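Local coordinates for protein heroin esterase (Rhodococcus sp., PDB 1LZL) that hydrolyses acetyl esters, probably including those of heroin, as a bacterial esterase of the alpha/beta-hydrolase fold, at residues A[88-93]-A[215-220]; A[103-108]-A[307-312]; A[184-189]-A[250-255]; A[191-196]-A[224-229]. One frame throughout, in Å; residues are numbered along the deposited sequence.

Following the chain from the N terminus, the first halves of contacts 1 to 4 come in order: a loop behind strand 79-85, helix 99-109, strand 183-187 and the loop after it. Closure begins when helix 211-222 returns to 88-93 in contact 1. Segment 224-229 then closes contact 4, strand 252-257 closes contact 3, and helix 299-315 closes contact 2. Contact 4 is thus nested within contact 3 and contact 3 within contact 2, while contact 1 crosses all three. Contacts 1 and 4 touch through Trp218 and Asp193, in the part inserted between two sheet strands; contacts 2 and 3 meet where Phe185 and Tyr253 pack under helix 299-315.

Contact 1: residues A[88-93]-A[215-220]; sequences GGFAIG and ILSWKY
Phe90 CG lies anti to its own carbonyl carbon (chi1 -56°), and Trp218 adopts the same kind of rotamer (chi1 -75°); together these settings bring the two rings into a T-shaped pair. The phenyl edge, at CE2 and CZ, meets one face of the indole, with CE2 poised 3.8 Å above its plane, over the six-membered ring. The evidence is a centroid separation of 5.0 Å with the planes 59° apart, and a closest approach of 3.9 Å between Phe90 CZ and Trp218 CH2. With an alanine in place of Trp218 the indole face is gone, and the Phe90 edge would probably lose its support on this side and be freer to turn. On the preceding residue, Ser217 OG comes to 2.6 Å from Gly89 O, a short contact in which the hydroxyl proton may go to Gly89 O or instead to Glu190 OE2. The Phe90 atom CD2 lies 3.5 Å from Ser217 OG, placing the aromatic ring beside this polar pair. At the far end Ala91 CB meets Tyr220 CD2 at 3.9 Å, while the tyrosine hydroxyl is bonded to Phe23 O. Gly88 and Gly89 belong to an HGGG sequence, consistent with the oxyanion-hole loop of hormone-sensitive-lipase-like esterases. That loop follows strand 79-85 and is sandwiched: helix 211-222 lies against it here, helix 161-176 meets Phe90 through Ala161 and Leu165, and helix 26-41 reaches Ala91 through Leu26.

Contact 2: residues A[103-108]-A[307-312]; sequences VEVARE and EALTAI. Unlike the reference sequence in segment 307-312: Glu307 (reference Lys), Ala308 (reference Pro), Leu309 (reference His), Thr310 (reference Cys), Ala311 (reference Asp), Ile312 (reference Pro).
Leu309 inserts its forked end between three side chains of helix 99-109, and each branch has its own partners. CD2 meets the methyl CG2 of Val105 at 3.9 Å. CD1 lies instead against the glutamates one turn apart: it is 3.6 Å from Glu104 OE2, and 4.1 Å from Glu108 CG. The first torsion of Leu309, with CG anti to the carbonyl carbon (chi1 -71°), carries the fork out toward the other helix. Ile312, one turn further along, adds a looser touch, its CD1 4.5 Å from Val105 CG2. These contacts sit between helix axes that approach to 10.9 Å and cross at -58°, wide enough that the two backbones stay apart and side chains bridge the gap. Outward from this shell, Ala308 and Ile312 rest on Phe185 of the sheet, which seats helix 299-315, whereas Arg107 ties helix 99-109 to Ser45 O and Asp47 O. The interface therefore joins two helices of the alpha/beta-hydrolase fold. No hydrogen bond or salt bridge spans the two segments, so the cohesion is van der Waals in kind: Glu108 contributes its methylene groups, while Glu104 lays its carboxylate end against the methyl.

Contact 3: residues A[184-189]-A[250-255]; sequences QFLEIP and PPTYLS
Gln184 pairs with Thr252 where two neighbouring parallel strands of the central alpha/beta-hydrolase sheet run in register. Its backbone opens the ladder, N donating to Pro251 O at 2.9 Å and O accepting from Tyr253 N. Its side chain, extended with CG anti to the backbone N (chi1 175°), runs beside that of Thr252, and NE2 gives a proton to OG1 at 2.8 Å, nearly in the amide plane. Thr252 OG1 passes its own proton to Pro250 O at 2.7 Å, so a relay of two bonds satisfies this buried hydroxyl. Phe185 emerges on the other face alongside Tyr253: the ring planes differ by only 7°, yet the centroids are 5.0 Å apart, showing rings slid until they barely overlap. Helix 299-315 lies over both, and its Glu307 binds the tyrosine hydroxyl. Leu186 returns to the Gln184 face, where CB faces Leu254 CG, while its N and O bond to Tyr253 O and Ser255 N. Glu187 reaches Ser255 through water 1, which gives a proton to Glu187 OE2 and lies 2.8 Å from Ser255 OG. Ile188 leaves the strand; its N still bonds to Ser255 O at 2.8 Å, but the angle at hydrogen falls to 134°. Its side chain touches Asp260 and His290, members of a probable catalytic triad with Ser160. Pro189 then turns its ring back over the neighbouring strand, with CG 4.0 Å from Leu254 CG and CD 3.6 Å from Ser255 O.

Contact 4: residues A[191-196]-A[224-229]; sequences LDDRLE and ESYSGP
Tyr226 OH is held by two partners: it donates to Asp193 OD2 at 2.7 Å, and water 2 donates to it at 2.8 Å from the edge of the ring, in its plane. The aspartate uses the anti lone pair of OD2, and its carboxylate is turned 63° from the phenol plane. Water 2 donates to Asp193 O at 2.7 Å, so the hydroxyl is joined to the side chain of Asp193 directly and to its backbone through water. With CG between the backbone N and carbonyl carbon (chi1 60°), Asp193 faces Tyr226 with OD2 while OD1 forms a salt bridge to Arg242. Against one face of the ring, Gly228 N sits over its centre, 3.4 Å from the plane, so the tyrosine is backed by its own loop. Both loops belong to the long excursion, loops with two helices, between strands 183-187 and 252-257, a region in which alpha/beta hydrolases often carry parts of their cap. Here the loop behind the first strand is shaped by an Asx turn, in which Asp192 OD1 accepts from Arg194 N at 3.0 Å. The guanidinium of Arg194 closes back on the same carboxylate side-on, NE reaching the syn lone pair of OD1 at 2.8 Å while NH2 bonds to OD2. Glu196 OE2 lies above one guanidinium face, a long contact of charges alone. Replacing Arg194 by an alanine would probably leave the Asp192 and Glu196 carboxylates without this shared cation and the turn less firmly fixed. Across the contact, Pro229 lays CB and CG against Arg194 O, CG at 3.5 Å.

Contact 1: residues A[88-93]-A[215-220]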
loop_
_atom_site.group_PDB
_atom_site.type_symbol
_atom_site.label_atom_id
_atom_site.label_comp_id
_atom_site.label_asym_id
_atom_site.label_seq_id
_atom_site.Cartn_x
_atom_site.Cartn_y
_atom_site.Cartn_z
ATOM N N GLY A 88 3.711 -1.658 6.309
ATOM C CA GLY A 88 4.147 -2.087 7.655
ATOM C C GLY A 88 4.005 -3.578 7.836
ATOM O O GLY A 88 3.891 -4.116 8.965
ATOM N N GLY A 89 4.066 -4.360 6.758
ATOM C CA GLY A 89 4.092 -5.793 6.884
ATOM C C GLY A 89 2.883 -6.424 7.547
ATOM O O GLY A 89 2.970 -7.567 8.013
ATOM N N PHE A 90 1.743 -5.746 7.535
ATOM C CA PHE A 90 0.460 -6.197 8.129
ATOM C C PHE A 90 0.475 -6.034 9.644
ATOM O O PHE A 90 -0.611 -6.147 10.261
ATOM C CB PHE A 90 0.065 -7.641 7.784
ATOM C CG PHE A 90 -0.009 -7.940 6.296
ATOM C CD1 PHE A 90 -0.961 -7.345 5.478
ATOM C CD2 PHE A 90 0.874 -8.813 5.686
ATOM C CE1 PHE A 90 -1.009 -7.626 4.113
ATOM C CE2 PHE A 90 0.831 -9.124 4.332
ATOM C CZ PHE A 90 -0.124 -8.517 3.521
ATOM N N ALA A 91 1.617 -5.779 10.271
ATOM C CA ALA A 91 1.687 -5.822 11.747
ATOM C C ALA A 91 2.153 -4.549 12.390
ATOM O O ALA A 91 2.093 -4.445 13.645
ATOM C CB ALA A 91 2.577 -7.014 12.167
ATOM N N ILE A 92 2.660 -3.595 11.590
ATOM C CA ILE A 92 3.107 -2.322 12.177
ATOM C C ILE A 92 2.576 -1.140 11.366
ATOM O O ILE A 92 2.054 -1.383 10.245
ATOM C CB ILE A 92 4.661 -2.207 12.279
ATOM C CG1 ILE A 92 5.390 -1.948 10.976
ATOM C CG2 ILE A 92 5.190 -3.446 12.999
ATOM C CD1 ILE A 92 6.916 -1.996 11.154
ATOM N N GLY A 93 2.675 0.067 11.894
ATOM C CA GLY A 93 2.281 1.265 11.139
ATOM C C GLY A 93 0.903 1.743 11.529
ATOM O O GLY A 93 0.057 1.022 12.084
ATOM N N ILE A 215 8.707 -13.903 6.162
ATOM C CA ILE A 215 8.105 -15.069 6.795
ATOM C C ILE A 215 7.241 -14.659 7.984
ATOM O O ILE A 215 6.126 -15.119 8.153
ATOM C CB ILE A 215 9.217 -16.052 7.254
ATOM C CG1 ILE A 215 9.949 -16.660 6.042
ATOM C CG2 ILE A 215 8.665 -17.082 8.222
ATOM C CD1 ILE A 215 11.307 -17.297 6.389
ATOM N N LEU A 216 7.795 -13.807 8.832
ATOM C CA LEU A 216 7.118 -13.371 10.055
ATOM C C LEU A 216 5.885 -12.555 9.684
ATOM O O LEU A 216 4.817 -12.689 10.344
ATOM C CB LEU A 216 8.037 -12.531 10.951
ATOM C CG LEU A 216 9.008 -13.336 11.856
ATOM C CD1 LEU A 216 9.289 -14.693 11.264
ATOM C CD2 LEU A 216 10.216 -12.482 12.126
ATOM N N SER A 217 5.957 -11.756 8.642
ATOM C CA SER A 217 4.819 -10.881 8.267
ATOM C C SER A 217 3.636 -11.715 7.857
ATOM O O SER A 217 2.512 -11.502 8.326
ATOM C CB SER A 217 5.285 -9.993 7.125
ATOM O OG SER A 217 4.248 -9.273 6.450
ATOM N N TRP A 218 3.845 -12.713 6.988
ATOM C CA TRP A 218 2.684 -13.516 6.593
ATOM C C TRP A 218 2.157 -14.375 7.728
ATOM O O TRP A 218 0.970 -14.638 7.827
ATOM C CB TRP A 218 3.045 -14.373 5.377
ATOM C CG TRP A 218 3.101 -13.518 4.118
ATOM C CD1 TRP A 218 4.236 -13.049 3.465
ATOM C CD2 TRP A 218 1.969 -13.058 3.387
ATOM N NE1 TRP A 218 3.861 -12.306 2.342
ATOM C CE2 TRP A 218 2.474 -12.304 2.298
ATOM C CE3 TRP A 218 0.582 -13.176 3.537
ATOM C CZ2 TRP A 218 1.644 -11.696 1.369
ATOM C CZ3 TRP A 218 -0.266 -12.574 2.603
ATOM C CH2 TRP A 218 0.270 -11.838 1.521
ATOM N N LYS A 219 3.059 -14.858 8.591
ATOM C CA LYS A 219 2.611 -15.640 9.761
ATOM C C LYS A 219 1.760 -14.784 10.687
ATOM O O LYS A 219 0.694 -15.227 11.131
ATOM C CB LYS A 219 3.833 -16.231 10.467
ATOM C CG LYS A 219 3.514 -17.112 11.676
ATOM C CD LYS A 219 2.506 -18.160 11.216
ATOM C CE LYS A 219 2.150 -19.219 12.247
ATOM N NZ LYS A 219 1.383 -20.307 11.593
ATOM N N TYR A 220 2.165 -13.558 11.003
ATOM C CA TYR A 220 1.338 -12.673 11.824
ATOM C C TYR A 220 -0.022 -12.442 11.178
ATOM O O TYR A 220 -1.041 -12.470 11.884
ATOM C CB TYR A 220 2.020 -11.316 11.998
ATOM C CG TYR A 220 3.263 -11.361 12.850
ATOM C CD1 TYR A 220 3.371 -12.249 13.915
ATOM C CD2 TYR A 220 4.295 -10.491 12.592
ATOM C CE1 TYR A 220 4.555 -12.224 14.665
ATOM C CE2 TYR A 220 5.479 -10.459 13.328
ATOM C CZ TYR A 220 5.575 -11.343 14.371
ATOM O OH TYR A 220 6.733 -11.341 15.116
#

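Contact 2: residues A[103-108]-A[307-312]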
loop_
_atom_site.group_PDB
_atom_site.type_symbol
_atom_site.label_atom_id
_atom_site.label_comp_id
_atom_site.label_asym_id
_atom_site.label_seq_id
_atom_site.Cartn_x
_atom_site.Cartn_y
_atom_site.Cartn_z
ATOM N N VAL A 103 -1.378 14.139 1.931
ATOM C CA VAL A 103 -1.415 15.593 1.759
ATOM C C VAL A 103 -0.917 15.972 0.366
ATOM O O VAL A 103 -1.486 16.827 -0.327
ATOM C CB VAL A 103 -0.564 16.249 2.855
ATOM C CG1 VAL A 103 -0.254 17.711 2.543
ATOM C CG2 VAL A 103 -1.302 16.132 4.189
ATOM N N GLU A 104 0.176 15.322 -0.070
ATOM C CA GLU A 104 0.712 15.625 -1.406
ATOM C C GLU A 104 -0.309 15.448 -2.515
ATOM O O GLU A 104 -0.490 16.262 -3.436
ATOM C CB GLU A 104 1.984 14.765 -1.665
ATOM C CG GLU A 104 2.681 15.215 -2.950
ATOM C CD GLU A 104 3.963 14.496 -3.312
ATOM O OE1 GLU A 104 4.109 13.334 -2.847
ATOM O OE2 GLU A 104 4.830 15.050 -4.061
ATOM N N VAL A 105 -1.011 14.307 -2.446
ATOM C CA VAL A 105 -2.019 14.007 -3.482
ATOM C C VAL A 105 -3.140 15.059 -3.434
ATOM O O VAL A 105 -3.558 15.569 -4.474
ATOM C CB VAL A 105 -2.560 12.584 -3.243
ATOM C CG1 VAL A 105 -3.827 12.343 -4.029
ATOM C CG2 VAL A 105 -1.448 11.572 -3.574
ATOM N N ALA A 106 -3.613 15.365 -2.219
ATOM C CA ALA A 106 -4.726 16.318 -2.129
ATOM C C ALA A 106 -4.288 17.691 -2.614
ATOM O O ALA A 106 -4.953 18.380 -3.372
ATOM C CB ALA A 106 -5.245 16.421 -0.709
ATOM N N ARG A 107 -3.108 18.145 -2.193
ATOM C CA ARG A 107 -2.643 19.475 -2.576
ATOM C C ARG A 107 -2.283 19.548 -4.056
ATOM O O ARG A 107 -2.664 20.490 -4.754
ATOM C CB ARG A 107 -1.445 19.837 -1.671
ATOM C CG ARG A 107 -0.871 21.212 -2.000
ATOM C CD ARG A 107 0.493 21.461 -1.361
ATOM N NE ARG A 107 0.340 21.618 0.089
ATOM C CZ ARG A 107 1.063 20.864 0.913
ATOM N NH1 ARG A 107 1.920 19.968 0.401
ATOM N NH2 ARG A 107 0.896 21.032 2.211
ATOM N N GLU A 108 -1.556 18.563 -4.603
ATOM C CA GLU A 108 -1.048 18.735 -5.965
ATOM C C GLU A 108 -2.088 18.337 -6.999
ATOM O O GLU A 108 -2.106 18.935 -8.085
ATOM C CB GLU A 108 0.204 17.897 -6.228
ATOM C CG GLU A 108 1.380 18.260 -5.342
ATOM C CD GLU A 108 1.722 19.732 -5.523
ATOM O OE1 GLU A 108 1.555 20.231 -6.656
ATOM O OE2 GLU A 108 2.131 20.371 -4.537
ATOM N N GLU A 307 6.352 10.497 -10.671
ATOM C CA GLU A 307 5.586 9.584 -11.528
ATOM C C GLU A 307 4.359 9.063 -10.822
ATOM O O GLU A 307 3.323 8.845 -11.442
ATOM C CB GLU A 307 6.485 8.411 -11.897
ATOM C CG GLU A 307 5.829 7.345 -12.783
ATOM C CD GLU A 307 6.905 6.386 -13.273
ATOM O OE1 GLU A 307 7.743 6.763 -14.140
ATOM O OE2 GLU A 307 6.942 5.241 -12.789
ATOM N N ALA A 308 4.418 8.875 -9.513
ATOM C CA ALA A 308 3.245 8.410 -8.759
ATOM C C ALA A 308 2.114 9.425 -8.921
ATOM O O ALA A 308 0.976 9.072 -9.171
ATOM C CB ALA A 308 3.570 8.181 -7.302
ATOM N N LEU A 309 2.435 10.719 -8.801
ATOM C CA LEU A 309 1.381 11.738 -8.967
ATOM C C LEU A 309 0.846 11.785 -10.401
ATOM O O LEU A 309 -0.363 11.885 -10.594
ATOM C CB LEU A 309 1.954 13.098 -8.573
ATOM C CG LEU A 309 2.227 13.338 -7.090
ATOM C CD1 LEU A 309 2.745 14.774 -6.933
ATOM C CD2 LEU A 309 1.010 13.129 -6.201
ATOM N N THR A 310 1.767 11.695 -11.369
ATOM C CA THR A 310 1.354 11.636 -12.771
ATOM C C THR A 310 0.409 10.455 -13.006
ATOM O O THR A 310 -0.647 10.541 -13.648
ATOM C CB THR A 310 2.563 11.557 -13.704
ATOM O OG1 THR A 310 3.230 12.838 -13.640
ATOM C CG2 THR A 310 2.138 11.397 -15.144
ATOM N N ALA A 311 0.747 9.297 -12.438
ATOM C CA ALA A 311 -0.060 8.095 -12.653
ATOM C C ALA A 311 -1.466 8.232 -12.078
ATOM O O ALA A 311 -2.478 7.873 -12.704
ATOM C CB ALA A 311 0.654 6.888 -12.004
ATOM N N ILE A 312 -1.514 8.761 -10.825
ATOM C CA ILE A 312 -2.815 8.904 -10.163
ATOM C C ILE A 312 -3.634 9.991 -10.872
ATOM O O ILE A 312 -4.849 9.775 -11.086
ATOM C CB ILE A 312 -2.627 9.171 -8.667
ATOM C CG1 ILE A 312 -2.012 7.940 -7.976
ATOM C CG2 ILE A 312 -3.917 9.565 -7.972
ATOM C CD1 ILE A 312 -1.467 8.234 -6.589
#

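Contact 3: residues A[184-189]-A[250-255]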
loop_
_atom_site.group_PDB
_atom_site.type_symbol
_atom_site.label_atom_id
_atom_site.label_comp_id
_atom_site.label_asym_id
_atom_site.label_seq_id
_atom_site.Cartn_x
_atom_site.Cartn_y
_atom_site.Cartn_z
ATOM N N GLN A 184 -6.088 1.448 -9.812
ATOM C CA GLN A 184 -5.402 0.689 -8.766
ATOM C C GLN A 184 -3.950 1.093 -8.682
ATOM O O GLN A 184 -3.266 1.017 -9.700
ATOM C CB GLN A 184 -5.574 -0.802 -9.094
ATOM C CG GLN A 184 -4.798 -1.686 -8.129
ATOM C CD GLN A 184 -5.047 -3.170 -8.328
ATOM O OE1 GLN A 184 -5.225 -3.877 -7.349
ATOM N NE2 GLN A 184 -5.020 -3.612 -9.591
ATOM N N PHE A 185 -3.447 1.477 -7.503
ATOM C CA PHE A 185 -2.081 1.986 -7.378
ATOM C C PHE A 185 -1.333 1.129 -6.352
ATOM O O PHE A 185 -1.680 1.214 -5.143
ATOM C CB PHE A 185 -2.131 3.468 -6.978
ATOM C CG PHE A 185 -0.754 4.081 -6.849
ATOM C CD1 PHE A 185 0.010 4.013 -5.682
ATOM C CD2 PHE A 185 -0.205 4.723 -7.946
ATOM C CE1 PHE A 185 1.276 4.551 -5.637
ATOM C CE2 PHE A 185 1.061 5.283 -7.882
ATOM C CZ PHE A 185 1.818 5.192 -6.742
ATOM N N LEU A 186 -0.359 0.380 -6.817
ATOM C CA LEU A 186 0.328 -0.588 -5.980
ATOM C C LEU A 186 1.798 -0.249 -5.855
ATOM O O LEU A 186 2.548 -0.431 -6.852
ATOM C CB LEU A 186 0.125 -2.011 -6.567
ATOM C CG LEU A 186 -1.345 -2.416 -6.778
ATOM C CD1 LEU A 186 -1.416 -3.836 -7.325
ATOM C CD2 LEU A 186 -2.173 -2.304 -5.487
ATOM N N GLU A 187 2.240 0.223 -4.706
ATOM C CA GLU A 187 3.653 0.581 -4.576
ATOM C C GLU A 187 4.375 -0.482 -3.776
ATOM O O GLU A 187 3.940 -0.743 -2.635
ATOM C CB GLU A 187 3.706 1.962 -3.892
ATOM C CG GLU A 187 5.050 2.564 -3.626
ATOM C CD GLU A 187 4.965 4.035 -3.184
ATOM O OE1 GLU A 187 3.922 4.480 -2.662
ATOM O OE2 GLU A 187 6.018 4.715 -3.395
ATOM N N ILE A 188 5.441 -1.035 -4.328
ATOM C CA ILE A 188 6.224 -2.114 -3.693
ATOM C C ILE A 188 5.302 -3.111 -2.970
ATOM O O ILE A 188 5.458 -3.440 -1.811
ATOM C CB ILE A 188 7.344 -1.568 -2.807
ATOM C CG1 ILE A 188 6.927 -0.658 -1.622
ATOM C CG2 ILE A 188 8.356 -0.853 -3.684
ATOM C CD1 ILE A 188 8.070 -0.134 -0.749
ATOM N N PRO A 189 4.267 -3.630 -3.671
ATOM C CA PRO A 189 3.258 -4.405 -2.942
ATOM C C PRO A 189 3.722 -5.749 -2.410
ATOM O O PRO A 189 4.559 -6.407 -3.057
ATOM C CB PRO A 189 2.172 -4.646 -4.037
ATOM C CG PRO A 189 2.942 -4.612 -5.332
ATOM C CD PRO A 189 3.969 -3.506 -5.121
ATOM N N PRO A 250 -9.101 -2.951 -12.513
ATOM C CA PRO A 250 -8.927 -1.592 -12.998
ATOM C C PRO A 250 -7.541 -1.324 -13.600
ATOM O O PRO A 250 -6.610 -2.036 -13.241
ATOM C CB PRO A 250 -9.063 -0.738 -11.710
ATOM C CG PRO A 250 -9.475 -1.632 -10.631
ATOM C CD PRO A 250 -9.082 -3.024 -11.022
ATOM N N PRO A 251 -7.408 -0.294 -14.438
ATOM C CA PRO A 251 -6.060 0.164 -14.885
ATOM C C PRO A 251 -5.203 0.325 -13.634
ATOM O O PRO A 251 -5.678 0.773 -12.572
ATOM C CB PRO A 251 -6.305 1.504 -15.581
ATOM C CG PRO A 251 -7.763 1.477 -15.974
ATOM C CD PRO A 251 -8.455 0.577 -14.981
ATOM N N THR A 252 -3.950 -0.108 -13.733
ATOM C CA THR A 252 -3.107 -0.245 -12.549
ATOM C C THR A 252 -1.736 0.363 -12.753
ATOM O O THR A 252 -1.193 0.281 -13.854
ATOM C CB THR A 252 -2.939 -1.753 -12.292
ATOM O OG1 THR A 252 -4.237 -2.283 -11.961
ATOM C CG2 THR A 252 -1.993 -2.089 -11.118
ATOM N N TYR A 253 -1.165 0.921 -11.704
ATOM C CA TYR A 253 0.215 1.346 -11.651
ATOM C C TYR A 253 0.875 0.407 -10.636
ATOM O O TYR A 253 0.309 0.257 -9.532
ATOM C CB TYR A 253 0.362 2.802 -11.199
ATOM C CG TYR A 253 1.819 3.227 -11.043
ATOM C CD1 TYR A 253 2.512 3.081 -9.845
ATOM C CD2 TYR A 253 2.511 3.747 -12.141
ATOM C CE1 TYR A 253 3.833 3.448 -9.715
ATOM C CE2 TYR A 253 3.855 4.155 -12.048
ATOM C CZ TYR A 253 4.487 3.986 -10.822
ATOM O OH TYR A 253 5.805 4.350 -10.632
ATOM N N LEU A 254 2.029 -0.169 -10.935
ATOM C CA LEU A 254 2.732 -1.029 -9.956
ATOM C C LEU A 254 4.208 -0.704 -10.002
ATOM O O LEU A 254 4.809 -0.753 -11.097
ATOM C CB LEU A 254 2.478 -2.511 -10.275
ATOM C CG LEU A 254 2.780 -3.490 -9.141
ATOM C CD1 LEU A 254 1.980 -4.765 -9.277
ATOM C CD2 LEU A 254 4.278 -3.845 -9.089
ATOM N N SER A 255 4.819 -0.332 -8.890
ATOM C CA SER A 255 6.254 -0.091 -8.833
ATOM C C SER A 255 6.932 -1.119 -7.942
ATOM O O SER A 255 6.399 -1.611 -6.939
ATOM C CB SER A 255 6.569 1.333 -8.336
ATOM O OG SER A 255 6.019 1.482 -7.010
HETATM O O HOH W 1 7.228 3.917 -6.235
#

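Contact 4: residues A[191-196]-A[224-229]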
loop_
_atom_site.group_PDB
_atom_site.type_symbol
_atom_site.label_atom_id
_atom_site.label_comp_id
_atom_site.label_asym_id
_atom_site.label_seq_id
_atom_site.Cartn_x
_atom_site.Cartn_y
_atom_site.Cartn_z
ATOM N N LEU A 191 2.390 -9.323 -1.956
ATOM C CA LEU A 191 1.272 -9.978 -2.664
ATOM C C LEU A 191 1.210 -11.498 -2.518
ATOM O O LEU A 191 0.173 -12.099 -2.728
ATOM C CB LEU A 191 1.354 -9.666 -4.163
ATOM C CG LEU A 191 1.201 -8.194 -4.571
ATOM C CD1 LEU A 191 1.683 -7.998 -6.005
ATOM C CD2 LEU A 191 -0.232 -7.731 -4.385
ATOM N N ASP A 192 2.364 -12.120 -2.202
ATOM C CA ASP A 192 2.438 -13.591 -2.314
ATOM C C ASP A 192 3.056 -14.207 -1.076
ATOM O O ASP A 192 4.214 -13.903 -0.781
ATOM C CB ASP A 192 3.306 -13.891 -3.559
ATOM C CG ASP A 192 3.229 -15.342 -4.004
ATOM O OD1 ASP A 192 2.794 -16.160 -3.149
ATOM O OD2 ASP A 192 3.598 -15.680 -5.144
ATOM N N ASP A 193 2.303 -15.030 -0.346
ATOM C CA ASP A 193 2.812 -15.595 0.908
ATOM C C ASP A 193 3.790 -16.730 0.646
ATOM O O ASP A 193 4.412 -17.178 1.609
ATOM C CB ASP A 193 1.654 -16.123 1.765
ATOM C CG ASP A 193 0.895 -17.196 1.015
ATOM O OD1 ASP A 193 0.334 -16.949 -0.063
ATOM O OD2 ASP A 193 0.895 -18.329 1.547
ATOM N N ARG A 194 3.895 -17.188 -0.584
ATOM C CA ARG A 194 4.632 -18.452 -0.815
ATOM C C ARG A 194 6.120 -18.229 -0.792
ATOM O O ARG A 194 6.862 -19.230 -0.604
ATOM C CB ARG A 194 4.180 -19.052 -2.142
ATOM C CG ARG A 194 2.754 -19.529 -2.051
ATOM C CD ARG A 194 2.120 -19.806 -3.378
ATOM N NE ARG A 194 2.057 -18.638 -4.251
ATOM C CZ ARG A 194 1.497 -18.606 -5.447
ATOM N NH1 ARG A 194 0.905 -19.666 -5.989
ATOM N NH2 ARG A 194 1.518 -17.460 -6.122
ATOM N N LEU A 195 6.655 -17.045 -0.969
ATOM C CA LEU A 195 8.103 -16.778 -0.799
ATOM C C LEU A 195 8.967 -17.641 -1.719
ATOM O O LEU A 195 10.044 -18.083 -1.304
ATOM C CB LEU A 195 8.526 -16.868 0.686
ATOM C CG LEU A 195 7.558 -16.215 1.691
ATOM C CD1 LEU A 195 8.133 -16.230 3.116
ATOM C CD2 LEU A 195 7.207 -14.794 1.289
ATOM N N GLU A 196 8.468 -17.847 -2.946
ATOM C CA GLU A 196 9.188 -18.759 -3.869
ATOM C C GLU A 196 9.836 -18.087 -5.046
ATOM O O GLU A 196 10.538 -18.742 -5.832
ATOM C CB GLU A 196 8.219 -19.830 -4.390
ATOM C CG GLU A 196 7.000 -19.382 -5.211
ATOM C CD GLU A 196 5.928 -20.450 -5.328
ATOM O OE1 GLU A 196 6.056 -21.565 -4.745
ATOM O OE2 GLU A 196 4.903 -20.228 -6.020
ATOM N N GLU A 224 -2.168 -18.444 13.462
ATOM C CA GLU A 224 -1.414 -19.542 14.066
ATOM C C GLU A 224 -1.793 -20.880 13.447
ATOM O O GLU A 224 -1.141 -21.919 13.684
ATOM C CB GLU A 224 -1.603 -19.558 15.580
ATOM C CG GLU A 224 -1.146 -18.260 16.282
ATOM C CD GLU A 224 0.373 -18.254 16.418
ATOM O OE1 GLU A 224 0.971 -19.188 15.831
ATOM O OE2 GLU A 224 0.933 -17.341 17.081
ATOM N N SER A 225 -2.823 -20.892 12.625
ATOM C CA SER A 225 -3.304 -22.034 11.865
ATOM C C SER A 225 -2.674 -22.184 10.493
ATOM O O SER A 225 -2.585 -23.245 9.873
ATOM C CB SER A 225 -4.802 -21.818 11.573
ATOM O OG SER A 225 -5.321 -22.695 10.585
ATOM N N TYR A 226 -2.230 -21.022 9.959
ATOM C CA TYR A 226 -1.669 -21.038 8.618
ATOM C C TYR A 226 -0.443 -21.927 8.645
ATOM O O TYR A 226 0.391 -21.717 9.517
ATOM C CB TYR A 226 -1.335 -19.619 8.171
ATOM C CG TYR A 226 -0.427 -19.441 6.980
ATOM C CD1 TYR A 226 -0.832 -19.786 5.696
ATOM C CD2 TYR A 226 0.833 -18.896 7.164
ATOM C CE1 TYR A 226 0.027 -19.596 4.602
ATOM C CE2 TYR A 226 1.713 -18.700 6.105
ATOM C CZ TYR A 226 1.283 -19.067 4.838
ATOM O OH TYR A 226 2.181 -18.856 3.804
ATOM N N SER A 227 -0.357 -22.825 7.670
ATOM C CA SER A 227 0.815 -23.711 7.814
ATOM C C SER A 227 1.969 -23.376 6.887
ATOM O O SER A 227 2.904 -24.180 6.806
ATOM C CB SER A 227 0.390 -25.159 7.573
ATOM O OG SER A 227 -0.391 -25.218 6.400
ATOM N N GLY A 228 1.945 -22.258 6.176
ATOM C CA GLY A 228 3.083 -21.886 5.349
ATOM C C GLY A 228 2.746 -21.922 3.856
ATOM O O GLY A 228 1.583 -22.091 3.514
ATOM N N PRO A 229 3.789 -21.760 3.044
ATOM C CA PRO A 229 3.619 -21.639 1.586
ATOM C C PRO A 229 2.800 -22.736 0.964
ATOM O O PRO A 229 2.046 -22.607 -0.012
ATOM C CB PRO A 229 5.081 -21.720 1.107
ATOM C CG PRO A 229 5.826 -20.987 2.203
ATOM C CD PRO A 229 5.219 -21.621 3.451
HETATM O O HOH W 2 4.646 -17.705 4.217
#